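PDB 7M0O: 3-phosphoshikimate 1-carboxyvinyltransferase from Streptomyces sviceus, which probably transfers the enolpyruvyl group of phosphoenolpyruvate to the 5-hydroxyl of shikimate-3-phosphate, the penultimate step on the way to chorismate. Local coordinates for residues A[190-194]-A[195-199]. Sequence-based numbering, arbitrary orientation.
Sequences MMRAF and GVEVA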
loop_
_atom_site.group_PDB
_atom_site.type_symbol
_atom_site.label_atom_id
_atom_site.label_comp_id
_atom_site.label_asym_id
_atom_site.label_seq_id
_atom_site.Cartn_x
_atom_site.Cartn_y
_atom_site.Cartn_z
ATOM N N MET A 190 -4.627 -11.276 4.781
ATOM C CA MET A 190 -4.917 -10.630 6.059
ATOM C C MET A 190 -6.175 -11.218 6.689
ATOM O O MET A 190 -6.225 -11.453 7.905
ATOM C CB MET A 190 -5.035 -9.116 5.868
ATOM C CG MET A 190 -3.707 -8.456 5.442
ATOM S SD MET A 190 -3.773 -6.661 5.298
ATOM C CE MET A 190 -4.065 -6.207 7.018
ATOM N N MET A 191 -7.198 -11.489 5.873
ATOM C CA MET A 191 -8.385 -12.157 6.393
ATOM C C MET A 191 -8.032 -13.522 6.983
ATOM O O MET A 191 -8.611 -13.930 8.001
ATOM C CB MET A 191 -9.441 -12.270 5.289
ATOM C CG MET A 191 -10.049 -10.916 4.837
ATOM S SD MET A 191 -11.142 -11.030 3.398
ATOM C CE MET A 191 -12.499 -11.983 4.100
ATOM N N ARG A 192 -7.054 -14.225 6.386
ATOM C CA ARG A 192 -6.618 -15.512 6.936
ATOM C C ARG A 192 -5.962 -15.331 8.296
ATOM O O ARG A 192 -6.174 -16.144 9.205
ATOM C CB ARG A 192 -5.663 -16.226 5.969
ATOM C CG ARG A 192 -6.339 -16.871 4.769
ATOM C CD ARG A 192 -5.404 -17.822 4.016
ATOM N NE ARG A 192 -4.394 -17.104 3.242
ATOM C CZ ARG A 192 -4.554 -16.705 1.983
ATOM N NH1 ARG A 192 -5.693 -16.949 1.344
ATOM N NH2 ARG A 192 -3.578 -16.058 1.359
ATOM N N ALA A 193 -5.176 -14.260 8.469
ATOM C CA ALA A 193 -4.585 -13.980 9.772
ATOM C C ALA A 193 -5.646 -13.699 10.827
ATOM O O ALA A 193 -5.398 -13.903 12.021
ATOM C CB ALA A 193 -3.612 -12.803 9.674
ATOM N N PHE A 194 -6.829 -13.261 10.409
ATOM C CA PHE A 194 -7.947 -13.048 11.311
ATOM C C PHE A 194 -8.964 -14.189 11.241
ATOM O O PHE A 194 -10.130 -14.000 11.598
ATOM C CB PHE A 194 -8.590 -11.686 11.010
ATOM C CG PHE A 194 -7.806 -10.514 11.555
ATOM C CD1 PHE A 194 -8.163 -9.928 12.773
ATOM C CD2 PHE A 194 -6.717 -10.012 10.875
ATOM C CE1 PHE A 194 -7.436 -8.865 13.293
ATOM C CE2 PHE A 194 -5.989 -8.939 11.382
ATOM C CZ PHE A 194 -6.342 -8.359 12.582
ATOM N N GLY A 195 -8.547 -15.354 10.756
ATOM C CA GLY A 195 -9.302 -16.583 10.934
ATOM C C GLY A 195 -10.326 -16.919 9.879
ATOM O O GLY A 195 -11.215 -17.742 10.143
ATOM N N VAL A 196 -10.230 -16.349 8.678
ATOM C CA VAL A 196 -11.220 -16.576 7.632
ATOM C C VAL A 196 -10.521 -17.002 6.349
ATOM O O VAL A 196 -9.632 -16.301 5.865
ATOM C CB VAL A 196 -12.077 -15.326 7.375
ATOM C CG1 VAL A 196 -12.852 -15.526 6.101
ATOM C CG2 VAL A 196 -13.013 -15.085 8.556
ATOM N N GLU A 197 -10.936 -18.140 5.791
ATOM C CA GLU A 197 -10.453 -18.606 4.495
ATOM C C GLU A 197 -11.459 -18.251 3.400
ATOM O O GLU A 197 -12.639 -18.607 3.493
ATOM C CB GLU A 197 -10.219 -20.122 4.516
ATOM C CG GLU A 197 -8.952 -20.555 5.228
ATOM C CD GLU A 197 -7.726 -20.465 4.329
ATOM O OE1 GLU A 197 -6.616 -20.796 4.801
ATOM O OE2 GLU A 197 -7.872 -20.058 3.153
ATOM N N VAL A 198 -10.989 -17.578 2.354
ATOM C CA VAL A 198 -11.812 -17.222 1.203
ATOM C C VAL A 198 -11.438 -18.144 0.049
ATOM O O VAL A 198 -10.253 -18.421 -0.175
ATOM C CB VAL A 198 -11.633 -15.740 0.803
ATOM C CG1 VAL A 198 -12.330 -15.435 -0.523
ATOM C CG2 VAL A 198 -12.144 -14.809 1.892
ATOM N N ALA A 199 -12.448 -18.620 -0.680
ATOM C CA ALA A 199 -12.255 -19.449 -1.861
ATOM C C ALA A 199 -12.655 -18.676 -3.110
ATOM O O ALA A 199 -13.654 -17.950 -3.102
ATOM C CB ALA A 199 -13.074 -20.737 -1.761
HETATM O O HOH W 1 -8.211 -17.452 1.455
#
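Met191 and Val196 meet in a Schellman motif that ends helix 182-193: Val196 N donates to Met191 O (3.0 Å), while Gly195 N bonds back to Arg192 O at 2.9 Å. Gly195, the C-prime residue, makes the turn with positive phi (90°), and the chain then doubles back beside the helix toward strand 199-201. On the buried side, the Met191 chain bends at its last torsion (chi3 67°) and lays CE on Val198 CG2, 3.6 Å away, with Val196 CG1 a little farther off; Leu161 and Leu162 of helix 155-163 touch the same methionine. On the outer side, Arg192 CD rests against the Glu197 carboxylate, 3.3 Å from OE1. The two charged groups stop short of a salt bridge, and the guanidinium's stronger mate is Glu185, two turns earlier in the same helix, through NH2. A leucine in place of Arg192 would probably leave Glu185 without its salt-bridge partner and Glu197 without the positive charge of this guanidinium nearby. One water joins the two charged side chains to the backbone beyond the turn: lying in the guanidinium plane, it takes a weak bond from Arg192 NH1, can donate to Glu197 OE2, and accepts from Val198 N at 2.9 Å.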